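Local coordinates for light Chain (Clostridium botulinum, PDB 6BVD), which is the zinc metalloprotease domain of a mosaic botulinum neurotoxin and probably cleaves a neuronal SNARE protein, as other botulinum light chains do, at residues 93-98 and 385-390; 222-227 and 355-360; 49-54 and 77-82; 9-14 and 85-90. One frame throughout, in Å; residues are numbered along the deposited sequence.

Contact 1 (93-98 and 385-390); sequences MIKLFK and SIYTEV. With CA (calcium ion), chain C.
A calcium site at the interface of two subunits lies where Lys95 and Lys98 of helix 83-100 meet Tyr387 and Glu389 of the 385-390 loop. Glu389 binds the ion with both carboxylate oxygens, OE1 at 2.5 Å and OE2 at 2.8 Å. Asp384, and Asp384 and Glu389 of the second subunit, also bind it. Lys95 is extended and crosses the Glu389 side chain at about a right angle, with Lys95 CG 3.6 Å from Glu389 OE2. Its NZ goes past that carboxylate to donate to Tyr387 O at 2.8 Å, tilted 28° from the carbonyl plane. The same NZ also bonds to Asp384 of both subunits, so it may offset part of the acidic charge. Leu96 CD2 lies 3.4 Å from Tyr387 OH, which bonds to Asp221. Lys98 CB packs on Glu389 CG at 3.9 Å. This is a calcium site shared between two subunits, with Asp384 and Glu389 of each copy as ligands.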
loop_
_atom_site.group_PDB
_atom_site.type_symbol
_atom_site.label_atom_id
_atom_site.label_comp_id
_atom_site.label_asym_id
_atom_site.label_seq_id
_atom_site.Cartn_x
_atom_site.Cartn_y
_atom_site.Cartn_z
ATOM N N MET A 93 6.970 -6.303 8.852
ATOM C CA MET A 93 6.543 -5.404 9.907
ATOM C C MET A 93 6.128 -4.046 9.310
ATOM O O MET A 93 5.128 -3.450 9.728
ATOM C CB MET A 93 7.654 -5.218 10.970
ATOM C CG MET A 93 7.977 -6.484 11.735
ATOM S SD MET A 93 6.536 -7.210 12.524
ATOM C CE MET A 93 6.000 -5.889 13.623
ATOM N N ILE A 94 6.868 -3.583 8.312
ATOM C CA ILE A 94 6.506 -2.362 7.612
ATOM C C ILE A 94 5.117 -2.539 6.964
ATOM O O ILE A 94 4.232 -1.695 7.050
ATOM C CB ILE A 94 7.557 -2.035 6.543
ATOM C CG1 ILE A 94 8.851 -1.521 7.187
ATOM C CG2 ILE A 94 7.072 -0.975 5.599
ATOM C CD1 ILE A 94 9.998 -1.444 6.197
ATOM N N LYS A 95 4.918 -3.692 6.358
ATOM C CA LYS A 95 3.617 -3.940 5.691
ATOM C C LYS A 95 2.468 -3.972 6.712
ATOM O O LYS A 95 1.360 -3.431 6.471
ATOM C CB LYS A 95 3.683 -5.244 4.891
ATOM C CG LYS A 95 2.512 -5.393 3.883
ATOM C CD LYS A 95 2.732 -6.560 2.940
ATOM C CE LYS A 95 1.559 -6.630 1.938
ATOM N NZ LYS A 95 2.013 -7.437 0.805
ATOM N N LEU A 96 2.724 -4.577 7.872
ATOM C CA LEU A 96 1.677 -4.673 8.889
ATOM C C LEU A 96 1.347 -3.323 9.530
ATOM O O LEU A 96 0.175 -3.012 9.761
ATOM C CB LEU A 96 2.058 -5.694 9.972
ATOM C CG LEU A 96 2.278 -7.126 9.485
ATOM C CD1 LEU A 96 2.581 -8.071 10.643
ATOM C CD2 LEU A 96 1.050 -7.694 8.703
ATOM N N PHE A 97 2.361 -2.481 9.745
ATOM C CA PHE A 97 2.091 -1.154 10.254
ATOM C C PHE A 97 1.339 -0.313 9.202
ATOM O O PHE A 97 0.433 0.436 9.576
ATOM C CB PHE A 97 3.384 -0.448 10.704
ATOM C CG PHE A 97 3.751 -0.732 12.150
ATOM C CD1 PHE A 97 3.369 0.131 13.157
ATOM C CD2 PHE A 97 4.443 -1.884 12.489
ATOM C CE1 PHE A 97 3.697 -0.135 14.499
ATOM C CE2 PHE A 97 4.805 -2.170 13.813
ATOM C CZ PHE A 97 4.422 -1.302 14.837
ATOM N N LYS A 98 1.693 -0.445 7.920
ATOM C CA LYS A 98 0.948 0.251 6.863
ATOM C C LYS A 98 -0.498 -0.255 6.779
ATOM O O LYS A 98 -1.391 0.513 6.437
ATOM C CB LYS A 98 1.629 0.122 5.490
ATOM C CG LYS A 98 2.881 1.018 5.361
ATOM C CD LYS A 98 3.394 1.219 3.936
ATOM C CE LYS A 98 4.351 0.114 3.482
ATOM N NZ LYS A 98 5.053 0.350 2.183
ATOM N N SER A 385 -0.462 -10.268 -4.326
ATOM C CA SER A 385 -1.545 -11.138 -4.833
ATOM C C SER A 385 -2.088 -12.110 -3.765
ATOM O O SER A 385 -3.109 -12.792 -4.004
ATOM C CB SER A 385 -1.080 -11.950 -6.052
ATOM O OG SER A 385 -0.089 -12.896 -5.719
ATOM N N ILE A 386 -1.428 -12.178 -2.601
ATOM C CA ILE A 386 -1.828 -13.073 -1.489
ATOM C C ILE A 386 -2.358 -12.273 -0.298
ATOM O O ILE A 386 -3.379 -12.592 0.303
ATOM C CB ILE A 386 -0.617 -13.946 -1.006
ATOM C CG1 ILE A 386 -0.075 -14.803 -2.152
ATOM C CG2 ILE A 386 -0.962 -14.753 0.259
ATOM C CD1 ILE A 386 -1.067 -15.787 -2.683
ATOM N N TYR A 387 -1.626 -11.217 0.045
ATOM C CA TYR A 387 -1.923 -10.425 1.201
ATOM C C TYR A 387 -1.625 -8.957 0.888
ATOM O O TYR A 387 -0.525 -8.654 0.446
ATOM C CB TYR A 387 -1.068 -10.916 2.379
ATOM C CG TYR A 387 -1.328 -10.232 3.680
ATOM C CD1 TYR A 387 -2.321 -10.689 4.527
ATOM C CD2 TYR A 387 -0.529 -9.164 4.118
ATOM C CE1 TYR A 387 -2.566 -10.087 5.734
ATOM C CE2 TYR A 387 -0.768 -8.557 5.350
ATOM C CZ TYR A 387 -1.774 -9.033 6.164
ATOM O OH TYR A 387 -2.019 -8.465 7.416
ATOM N N THR A 388 -2.573 -8.053 1.095
ATOM C CA THR A 388 -2.305 -6.626 0.816
ATOM C C THR A 388 -2.417 -5.728 2.028
ATOM O O THR A 388 -3.123 -6.051 3.012
ATOM C CB THR A 388 -3.271 -6.041 -0.236
ATOM O OG1 THR A 388 -4.630 -6.076 0.251
ATOM C CG2 THR A 388 -3.128 -6.781 -1.558
ATOM N N GLU A 389 -1.744 -4.569 1.982
ATOM C CA GLU A 389 -1.966 -3.558 3.045
ATOM C C GLU A 389 -3.445 -3.210 3.263
ATOM O O GLU A 389 -3.910 -3.140 4.389
ATOM C CB GLU A 389 -1.238 -2.228 2.698
ATOM C CG GLU A 389 0.310 -2.321 2.704
ATOM C CD GLU A 389 0.935 -2.787 1.394
ATOM O OE1 GLU A 389 0.239 -3.128 0.383
ATOM O OE2 GLU A 389 2.178 -2.856 1.362
ATOM N N VAL A 390 -4.166 -2.938 2.183
ATOM C CA VAL A 390 -5.529 -2.391 2.275
ATOM C C VAL A 390 -6.555 -3.470 2.662
ATOM O O VAL A 390 -7.530 -3.162 3.369
ATOM C CB VAL A 390 -5.956 -1.674 0.931
ATOM C CG1 VAL A 390 -5.953 -2.632 -0.265
ATOM C CG2 VAL A 390 -7.318 -0.964 1.045
HETATM CA CA CA C . 2.027 -3.851 -1.233
#

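Contact 2 (222-227 and 355-360); sequences PALILM and NLAYEF
Leu224 and Met227 of helix 222-237, which bears the zinc-binding HExxH motif, pack against Leu356, Ala357 and Phe360 of helix 353-360. The short segments run roughly antiparallel, at 146°, with their axes 10.6 Å apart. Apolar packing carries most of the contact. Leu224 spreads its two methyl groups over the other helix. Its CD2 rests on Ala357 CB at 3.8 Å, while its CD1 reaches Leu356 CB at 4.1 Å. Leu224 CG stands anti to the backbone N (chi1 -175°), which sends both branches across the gap. Leu356 CD1 answers from the facing helix and touches Met227 SD at 3.9 Å.

The second kind of interaction is Met-aromatic. Met227 bends at its last torsion (chi3 -83°), and this turn lays the CE methyl over the centre of the Phe360 ring. CE is 3.9 Å from the Phe360 ring centroid and almost on the ring normal, a CH-pi contact. The sulfur sits obliquely, with Met227 SD 4.4 Å from the same centroid. Ile100 and Leu109 also touch Met227.

All five touching residues are buried. The chemistry implies that shape and dispersion hold these helices together here, in an apolar layer between the zinc-binding helix and helix 353-360, with the Met227 side chain about 11 Å from the metal.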
loop_
_atom_site.group_PDB
_atom_site.type_symbol
_atom_site.label_atom_id
_atom_site.label_comp_id
_atom_site.label_asym_id
_atom_site.label_seq_id
_atom_site.Cartn_x
_atom_site.Cartn_y
_atom_site.Cartn_z
ATOM N N PRO A 222 -2.272 -11.425 10.422
ATOM C CA PRO A 222 -1.186 -10.923 11.297
ATOM C C PRO A 222 -1.336 -9.468 11.718
ATOM O O PRO A 222 -0.848 -9.143 12.794
ATOM C CB PRO A 222 0.075 -11.104 10.429
ATOM C CG PRO A 222 -0.231 -12.268 9.571
ATOM C CD PRO A 222 -1.737 -12.102 9.226
ATOM N N ALA A 223 -2.015 -8.617 10.936
ATOM C CA ALA A 223 -2.182 -7.224 11.351
ATOM C C ALA A 223 -3.091 -7.111 12.599
ATOM O O ALA A 223 -2.880 -6.259 13.479
ATOM C CB ALA A 223 -2.734 -6.369 10.195
ATOM N N LEU A 224 -4.085 -7.990 12.689
ATOM C CA LEU A 224 -4.978 -8.005 13.831
ATOM C C LEU A 224 -4.232 -8.594 15.036
ATOM O O LEU A 224 -4.399 -8.098 16.162
ATOM C CB LEU A 224 -6.281 -8.817 13.526
ATOM C CG LEU A 224 -7.298 -8.742 14.663
ATOM C CD1 LEU A 224 -7.709 -7.264 14.894
ATOM C CD2 LEU A 224 -8.556 -9.620 14.399
ATOM N N ILE A 225 -3.385 -9.606 14.786
ATOM C CA ILE A 225 -2.553 -10.182 15.838
ATOM C C ILE A 225 -1.604 -9.094 16.404
ATOM O O ILE A 225 -1.454 -9.001 17.611
ATOM C CB ILE A 225 -1.715 -11.412 15.364
ATOM C CG1 ILE A 225 -2.642 -12.544 14.850
ATOM C CG2 ILE A 225 -0.862 -11.942 16.515
ATOM C CD1 ILE A 225 -3.674 -13.036 15.896
ATOM N N LEU A 226 -1.028 -8.264 15.533
ATOM C CA LEU A 226 -0.156 -7.174 16.008
ATOM C C LEU A 226 -0.983 -6.143 16.799
ATOM O O LEU A 226 -0.602 -5.709 17.899
ATOM C CB LEU A 226 0.566 -6.542 14.816
ATOM C CG LEU A 226 1.449 -5.324 15.092
ATOM C CD1 LEU A 226 2.468 -5.643 16.213
ATOM C CD2 LEU A 226 2.126 -4.890 13.772
ATOM N N MET A 227 -2.157 -5.785 16.285
ATOM C CA MET A 227 -3.026 -4.854 17.013
ATOM C C MET A 227 -3.399 -5.354 18.444
ATOM O O MET A 227 -3.427 -4.572 19.411
ATOM C CB MET A 227 -4.284 -4.541 16.181
ATOM C CG MET A 227 -4.000 -3.506 15.042
ATOM S SD MET A 227 -5.481 -2.981 14.171
ATOM C CE MET A 227 -5.677 -4.321 12.995
ATOM N N ASN A 355 -13.641 -5.114 18.113
ATOM C CA ASN A 355 -14.019 -3.907 17.396
ATOM C C ASN A 355 -13.118 -3.627 16.199
ATOM O O ASN A 355 -13.599 -3.179 15.151
ATOM C CB ASN A 355 -14.028 -2.675 18.327
ATOM C CG ASN A 355 -14.619 -1.439 17.644
ATOM O OD1 ASN A 355 -15.823 -1.407 17.330
ATOM N ND2 ASN A 355 -13.790 -0.425 17.402
ATOM N N LEU A 356 -11.811 -3.846 16.363
ATOM C CA LEU A 356 -10.867 -3.612 15.265
ATOM C C LEU A 356 -11.110 -4.647 14.148
ATOM O O LEU A 356 -10.985 -4.343 12.971
ATOM C CB LEU A 356 -9.409 -3.658 15.766
ATOM C CG LEU A 356 -9.058 -2.509 16.725
ATOM C CD1 LEU A 356 -7.657 -2.731 17.374
ATOM C CD2 LEU A 356 -9.021 -1.185 16.059
ATOM N N ALA A 357 -11.492 -5.868 14.519
ATOM C CA ALA A 357 -11.767 -6.867 13.507
ATOM C C ALA A 357 -12.957 -6.431 12.652
ATOM O O ALA A 357 -12.932 -6.555 11.432
ATOM C CB ALA A 357 -12.053 -8.247 14.160
ATOM N N TYR A 358 -13.971 -5.875 13.314
ATOM C CA TYR A 358 -15.172 -5.380 12.645
ATOM C C TYR A 358 -14.821 -4.194 11.725
ATOM O O TYR A 358 -15.221 -4.127 10.539
ATOM C CB TYR A 358 -16.200 -4.953 13.695
ATOM C CG TYR A 358 -17.330 -4.133 13.128
ATOM C CD1 TYR A 358 -18.381 -4.740 12.448
ATOM C CD2 TYR A 358 -17.340 -2.753 13.260
ATOM C CE1 TYR A 358 -19.419 -3.986 11.910
ATOM C CE2 TYR A 358 -18.356 -1.997 12.724
ATOM C CZ TYR A 358 -19.392 -2.616 12.053
ATOM O OH TYR A 358 -20.400 -1.847 11.527
ATOM N N GLU A 359 -14.054 -3.263 12.269
ATOM C CA GLU A 359 -13.624 -2.086 11.488
ATOM C C GLU A 359 -12.754 -2.417 10.261
ATOM O O GLU A 359 -12.859 -1.752 9.212
ATOM C CB GLU A 359 -12.875 -1.095 12.380
ATOM C CG GLU A 359 -13.736 -0.381 13.426
ATOM C CD GLU A 359 -14.814 0.513 12.819
ATOM O OE1 GLU A 359 -14.699 0.914 11.639
ATOM O OE2 GLU A 359 -15.788 0.830 13.528
ATOM N N PHE A 360 -11.933 -3.454 10.379
ATOM C CA PHE A 360 -11.055 -3.884 9.302
ATOM C C PHE A 360 -11.652 -4.971 8.382
ATOM O O PHE A 360 -11.013 -5.381 7.394
ATOM C CB PHE A 360 -9.756 -4.403 9.903
ATOM C CG PHE A 360 -8.742 -3.310 10.220
ATOM C CD1 PHE A 360 -7.674 -3.093 9.378
ATOM C CD2 PHE A 360 -8.904 -2.479 11.303
ATOM C CE1 PHE A 360 -6.740 -2.061 9.643
ATOM C CE2 PHE A 360 -7.970 -1.473 11.581
ATOM C CZ PHE A 360 -6.910 -1.252 10.723
#

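Contact 3 (49-54 and 77-82); sequences PERYRL and PNYLST
Arg51 NH1 donates to two backbone oxygens, Tyr79 O and Asp76 O. Its bond to Tyr79 O is 3.1 Å long and nearly straight at 166°. The oxygen lies at the edge of the guanidinium, in its plane, while the donor is tilted 21° from the carbonyl plane. Arg51 reaches it by folding back at two successive torsions, the first being chi2 (-71°). The fold also brings Arg51 CD to 3.3 Å from Tyr79 O. Other bonds hold the guanidinium in place: NE to Pro160 O and NH2 to Gly161 O. Backbone carbonyls thus satisfy all three nitrogens of this buried arginine. The Arg51 chain passes across the Tyr79 side chain, and Tyr79 OH bonds to Glu200.

A water makes a second link. It accepts from Arg51 N at 3.1 Å and donates to Leu80 O at 2.9 Å. Leu80 CD1 also packs against the backbone, 4.0 Å from Arg51 N.

Asn78 O takes both Ser81 N and, at 2.8 Å, Ser81 OG. These bonds close a type II beta turn from Asn78 to Ser81, with Leu80 at its third position and a positive phi there. Thr82 follows directly as the N-cap of helix 83-100.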
loop_
_atom_site.group_PDB
_atom_site.type_symbol
_atom_site.label_atom_id
_atom_site.label_comp_id
_atom_site.label_asym_id
_atom_site.label_seq_id
_atom_site.Cartn_x
_atom_site.Cartn_y
_atom_site.Cartn_z
ATOM N N PRO A 49 15.035 -6.522 14.798
ATOM C CA PRO A 49 14.536 -7.739 14.128
ATOM C C PRO A 49 15.417 -8.960 14.396
ATOM O O PRO A 49 15.993 -9.547 13.490
ATOM C CB PRO A 49 14.548 -7.346 12.658
ATOM C CG PRO A 49 15.776 -6.425 12.564
ATOM C CD PRO A 49 15.790 -5.648 13.875
ATOM N N GLU A 50 15.539 -9.305 15.672
ATOM C CA GLU A 50 16.312 -10.430 16.132
ATOM C C GLU A 50 15.499 -11.242 17.120
ATOM O O GLU A 50 14.555 -10.705 17.736
ATOM C CB GLU A 50 17.632 -9.967 16.811
ATOM C CG GLU A 50 18.514 -9.093 15.915
ATOM C CD GLU A 50 19.830 -8.722 16.545
ATOM O OE1 GLU A 50 20.369 -9.556 17.312
ATOM O OE2 GLU A 50 20.342 -7.607 16.257
ATOM N N ARG A 51 15.915 -12.487 17.348
ATOM C CA ARG A 51 15.287 -13.324 18.381
ATOM C C ARG A 51 15.455 -12.721 19.762
ATOM O O ARG A 51 16.543 -12.203 20.131
ATOM C CB ARG A 51 15.841 -14.761 18.380
ATOM C CG ARG A 51 15.733 -15.508 17.062
ATOM C CD ARG A 51 14.290 -15.911 16.706
ATOM N NE ARG A 51 13.727 -16.960 17.577
ATOM C CZ ARG A 51 13.885 -18.270 17.363
ATOM N NH1 ARG A 51 14.615 -18.692 16.327
ATOM N NH2 ARG A 51 13.308 -19.168 18.184
ATOM N N TYR A 52 14.377 -12.766 20.537
ATOM C CA TYR A 52 14.417 -12.327 21.922
ATOM C C TYR A 52 15.103 -13.391 22.776
ATOM O O TYR A 52 14.651 -14.545 22.806
ATOM C CB TYR A 52 12.997 -12.046 22.448
ATOM C CG TYR A 52 12.979 -11.422 23.815
ATOM C CD1 TYR A 52 12.933 -10.042 23.978
ATOM C CD2 TYR A 52 13.005 -12.219 24.953
ATOM C CE1 TYR A 52 12.919 -9.478 25.246
ATOM C CE2 TYR A 52 13.008 -11.667 26.223
ATOM C CZ TYR A 52 12.970 -10.310 26.365
ATOM O OH TYR A 52 12.954 -9.797 27.640
ATOM N N ARG A 53 16.178 -13.008 23.473
ATOM C CA ARG A 53 16.972 -13.961 24.265
ATOM C C ARG A 53 17.173 -13.575 25.726
ATOM O O ARG A 53 17.637 -14.393 26.526
ATOM C CB ARG A 53 18.357 -14.162 23.637
ATOM C CG ARG A 53 18.286 -14.599 22.196
ATOM C CD ARG A 53 19.643 -14.987 21.641
ATOM N NE ARG A 53 19.514 -15.434 20.266
ATOM C CZ ARG A 53 19.152 -16.661 19.909
ATOM N NH1 ARG A 53 18.884 -17.577 20.833
ATOM N NH2 ARG A 53 19.053 -16.962 18.622
ATOM N N LEU A 54 16.807 -12.358 26.107
ATOM C CA LEU A 54 17.153 -11.922 27.461
ATOM C C LEU A 54 16.514 -12.750 28.602
ATOM O O LEU A 54 15.287 -12.892 28.686
ATOM C CB LEU A 54 16.798 -10.451 27.652
ATOM C CG LEU A 54 17.160 -10.067 29.086
ATOM C CD1 LEU A 54 18.599 -9.559 29.164
ATOM C CD2 LEU A 54 16.194 -9.065 29.612
ATOM N N PRO A 77 15.615 -22.997 15.979
ATOM C CA PRO A 77 16.671 -22.135 16.511
ATOM C C PRO A 77 17.268 -21.251 15.435
ATOM O O PRO A 77 17.947 -20.301 15.769
ATOM C CB PRO A 77 17.721 -23.125 17.040
ATOM C CG PRO A 77 17.047 -24.450 17.041
ATOM C CD PRO A 77 16.010 -24.413 15.991
ATOM N N ASN A 78 17.045 -21.585 14.165
ATOM C CA ASN A 78 17.686 -20.863 13.073
ATOM C C ASN A 78 16.859 -19.710 12.502
ATOM O O ASN A 78 17.364 -18.934 11.697
ATOM C CB ASN A 78 18.045 -21.831 11.946
ATOM C CG ASN A 78 19.176 -22.751 12.319
ATOM O OD1 ASN A 78 20.161 -22.328 12.921
ATOM N ND2 ASN A 78 19.055 -24.012 11.948
ATOM N N TYR A 79 15.607 -19.573 12.928
ATOM C CA TYR A 79 14.795 -18.442 12.475
ATOM C C TYR A 79 15.470 -17.127 12.889
ATOM O O TYR A 79 15.890 -16.987 14.038
ATOM C CB TYR A 79 13.377 -18.510 13.053
ATOM C CG TYR A 79 12.453 -17.443 12.510
ATOM C CD1 TYR A 79 12.168 -17.395 11.161
ATOM C CD2 TYR A 79 11.859 -16.487 13.346
ATOM C CE1 TYR A 79 11.326 -16.433 10.641
ATOM C CE2 TYR A 79 11.003 -15.512 12.829
ATOM C CZ TYR A 79 10.754 -15.492 11.476
ATOM O OH TYR A 79 9.921 -14.566 10.907
ATOM N N LEU A 80 15.589 -16.205 11.930
ATOM C CA LEU A 80 16.239 -14.892 12.074
ATOM C C LEU A 80 17.742 -14.956 12.380
ATOM O O LEU A 80 18.277 -14.030 12.961
ATOM C CB LEU A 80 15.554 -14.032 13.145
ATOM C CG LEU A 80 14.111 -13.574 12.902
ATOM C CD1 LEU A 80 13.620 -12.779 14.063
ATOM C CD2 LEU A 80 14.010 -12.735 11.640
ATOM N N SER A 81 18.419 -16.009 11.943
ATOM C CA SER A 81 19.865 -16.120 12.136
ATOM C C SER A 81 20.654 -15.407 11.031
ATOM O O SER A 81 21.819 -15.099 11.214
ATOM C CB SER A 81 20.284 -17.588 12.225
ATOM O OG SER A 81 20.044 -18.274 11.006
ATOM N N THR A 82 20.023 -15.151 9.889
ATOM C CA THR A 82 20.686 -14.460 8.780
ATOM C C THR A 82 20.157 -13.035 8.536
ATOM O O THR A 82 18.999 -12.732 8.834
ATOM C CB THR A 82 20.529 -15.244 7.487
ATOM O OG1 THR A 82 19.131 -15.331 7.171
ATOM C CG2 THR A 82 21.070 -16.641 7.654
HETATM O O HOH W 1 18.369 -13.461 15.779
#

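Contact 4 (9-14 and 85-90); sequences SFNYDD and EKNKYL
Phe10 begins the contact of the N-terminal loop with helix 83-100, a loop that forms a type I beta turn from Asn11 to Asp14. Phe10 CD1 meets Leu90 CD1 at 4.1 Å, the leucine coming in across the phenylalanine side chain. Phe39 and Ile21 also border the Phe10 ring.

Asn11 comes next. The Asn11 and Asn87 amides run alongside each other, their planes 40° apart. A water joins them, donating to Asn11 OD1 and accepting from Asn87 ND2. Asn11 ND2 is held by Asp14 OD1 of its own turn and by Ile395 O of the second subunit.

Tyr12 makes the largest contribution. Its backbone N donates to Asn87 OD1 at 2.8 Å, with a 159° angle at the hydrogen. Asn87 CG is anti to the backbone N (chi1 -178°), which carries the amide out to the turn. The Tyr12 ring lies alongside the Lys86 chain. Lys86 CB sits over one ring face, 4.2 Å from the Tyr12 centroid, as a CH-pi contact, and Lys86 CD comes within 3.8 Å of Tyr12 CZ. Lys86 NZ leads away to Leu80 O.

Asp14 closes the turn, its N bonded to Asn11 O. Its carboxylate grips Asn11 twice: Asp14 OD2 receives Asn11 N at 2.9 Å from above the carboxylate plane, and Asp14 OD1 receives Asn11 ND2 at 3.1 Å on its syn side.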
loop_
_atom_site.group_PDB
_atom_site.type_symbol
_atom_site.label_atom_id
_atom_site.label_comp_id
_atom_site.label_asym_id
_atom_site.label_seq_id
_atom_site.Cartn_x
_atom_site.Cartn_y
_atom_site.Cartn_z
ATOM N N SER A 9 10.220 3.378 6.069
ATOM C CA SER A 9 10.806 2.181 5.436
ATOM C C SER A 9 12.351 2.185 5.535
ATOM O O SER A 9 12.975 3.240 5.660
ATOM C CB SER A 9 10.380 2.064 3.963
ATOM O OG SER A 9 9.002 1.716 3.868
ATOM N N PHE A 10 12.935 0.990 5.528
ATOM C CA PHE A 10 14.373 0.765 5.683
ATOM C C PHE A 10 14.667 -0.672 5.262
ATOM O O PHE A 10 13.780 -1.541 5.310
ATOM C CB PHE A 10 14.845 1.008 7.146
ATOM C CG PHE A 10 13.729 0.907 8.180
ATOM C CD1 PHE A 10 13.068 -0.298 8.406
ATOM C CD2 PHE A 10 13.327 2.030 8.893
ATOM C CE1 PHE A 10 12.034 -0.394 9.335
ATOM C CE2 PHE A 10 12.287 1.951 9.831
ATOM C CZ PHE A 10 11.644 0.735 10.065
ATOM N N ASN A 11 15.899 -0.918 4.841
ATOM C CA ASN A 11 16.398 -2.275 4.648
ATOM C C ASN A 11 17.350 -2.599 5.803
ATOM O O ASN A 11 17.928 -1.678 6.379
ATOM C CB ASN A 11 17.090 -2.397 3.286
ATOM C CG ASN A 11 16.234 -1.839 2.165
ATOM O OD1 ASN A 11 15.292 -2.486 1.745
ATOM N ND2 ASN A 11 16.566 -0.641 1.677
ATOM N N TYR A 12 17.512 -3.877 6.156
ATOM C CA TYR A 12 18.361 -4.205 7.308
ATOM C C TYR A 12 19.789 -3.672 7.108
ATOM O O TYR A 12 20.448 -3.276 8.073
ATOM C CB TYR A 12 18.418 -5.714 7.562
ATOM C CG TYR A 12 19.119 -6.014 8.860
ATOM C CD1 TYR A 12 18.466 -5.850 10.069
ATOM C CD2 TYR A 12 20.463 -6.387 8.875
ATOM C CE1 TYR A 12 19.129 -6.087 11.282
ATOM C CE2 TYR A 12 21.129 -6.623 10.071
ATOM C CZ TYR A 12 20.457 -6.478 11.263
ATOM O OH TYR A 12 21.120 -6.709 12.451
ATOM N N ASP A 13 20.258 -3.660 5.868
ATOM C CA ASP A 13 21.624 -3.238 5.603
ATOM C C ASP A 13 21.806 -1.730 5.400
ATOM O O ASP A 13 22.929 -1.294 5.194
ATOM C CB ASP A 13 22.168 -3.959 4.370
ATOM C CG ASP A 13 22.538 -5.413 4.643
ATOM O OD1 ASP A 13 22.721 -5.821 5.820
ATOM O OD2 ASP A 13 22.650 -6.156 3.651
ATOM N N ASP A 14 20.742 -0.934 5.470
ATOM C CA ASP A 14 20.907 0.519 5.354
ATOM C C ASP A 14 21.846 1.030 6.458
ATOM O O ASP A 14 21.802 0.584 7.601
ATOM C CB ASP A 14 19.593 1.269 5.485
ATOM C CG ASP A 14 18.611 1.016 4.344
ATOM O OD1 ASP A 14 18.955 0.369 3.328
ATOM O OD2 ASP A 14 17.466 1.499 4.506
ATOM N N GLU A 85 17.011 -12.884 6.328
ATOM C CA GLU A 85 15.748 -13.111 7.022
ATOM C C GLU A 85 15.388 -11.971 8.000
ATOM O O GLU A 85 14.210 -11.708 8.227
ATOM C CB GLU A 85 15.760 -14.455 7.758
ATOM C CG GLU A 85 14.330 -14.936 8.092
ATOM C CD GLU A 85 14.240 -16.415 8.453
ATOM O OE1 GLU A 85 15.122 -16.926 9.177
ATOM O OE2 GLU A 85 13.286 -17.074 7.967
ATOM N N LYS A 86 16.378 -11.297 8.589
ATOM C CA LYS A 86 16.065 -10.131 9.420
ATOM C C LYS A 86 15.424 -9.027 8.553
ATOM O O LYS A 86 14.488 -8.327 8.977
ATOM C CB LYS A 86 17.336 -9.611 10.129
ATOM C CG LYS A 86 17.912 -10.629 11.093
ATOM C CD LYS A 86 19.111 -9.999 11.874
ATOM C CE LYS A 86 19.722 -10.914 12.929
ATOM N NZ LYS A 86 20.554 -12.015 12.391
ATOM N N ASN A 87 15.925 -8.885 7.329
ATOM C CA ASN A 87 15.383 -7.883 6.428
ATOM C C ASN A 87 13.953 -8.244 6.012
ATOM O O ASN A 87 13.095 -7.382 5.897
ATOM C CB ASN A 87 16.271 -7.722 5.200
ATOM C CG ASN A 87 15.750 -6.648 4.258
ATOM O OD1 ASN A 87 15.743 -5.465 4.597
ATOM N ND2 ASN A 87 15.276 -7.056 3.093
ATOM N N LYS A 88 13.711 -9.528 5.786
ATOM C CA LYS A 88 12.380 -9.971 5.420
ATOM C C LYS A 88 11.401 -9.634 6.548
ATOM O O LYS A 88 10.334 -9.080 6.293
ATOM C CB LYS A 88 12.373 -11.474 5.118
ATOM C CG LYS A 88 11.087 -11.920 4.435
ATOM C CD LYS A 88 10.915 -13.428 4.464
ATOM C CE LYS A 88 9.619 -13.840 3.760
ATOM N NZ LYS A 88 9.437 -15.316 3.788
ATOM N N TYR A 89 11.811 -9.928 7.795
ATOM C CA TYR A 89 11.043 -9.621 9.001
ATOM C C TYR A 89 10.726 -8.112 9.073
ATOM O O TYR A 89 9.598 -7.709 9.381
ATOM C CB TYR A 89 11.835 -10.090 10.281
ATOM C CG TYR A 89 11.144 -9.797 11.576
ATOM C CD1 TYR A 89 10.448 -10.798 12.271
ATOM C CD2 TYR A 89 11.196 -8.514 12.131
ATOM C CE1 TYR A 89 9.793 -10.519 13.457
ATOM C CE2 TYR A 89 10.559 -8.226 13.316
ATOM C CZ TYR A 89 9.874 -9.229 13.984
ATOM O OH TYR A 89 9.254 -8.915 15.162
ATOM N N LEU A 90 11.729 -7.279 8.829
ATOM C CA LEU A 90 11.526 -5.837 8.793
ATOM C C LEU A 90 10.461 -5.447 7.734
ATOM O O LEU A 90 9.598 -4.640 8.004
ATOM C CB LEU A 90 12.817 -5.120 8.447
ATOM C CG LEU A 90 13.812 -4.875 9.568
ATOM C CD1 LEU A 90 14.936 -3.935 9.050
ATOM C CD2 LEU A 90 13.109 -4.295 10.783
HETATM O O HOH W 2 13.999 -4.974 1.152
#

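How the contacts relate
Helix 83-100 links the set. Contacts 1 and 4 use successive parts of it, and their centres are 15 Å apart. They meet where Ile94 CG2 packs on Ser9 OG at 3.7 Å, and both touch the second subunit. Contact 3 is nested inside the chain loop closed by contact 4 and leads into the same helix. The two are joined by Leu80 N to Glu85 OE1 at 2.9 Å, a probable hydrogen bond. Contact 2 is nested inside the loop closed by contact 1, with centres 13 Å apart. Leu226 packs on Leu96 and Phe97 between them. The calcium ion belongs to contact 1, whereas contact 2 lies nearer the zinc site.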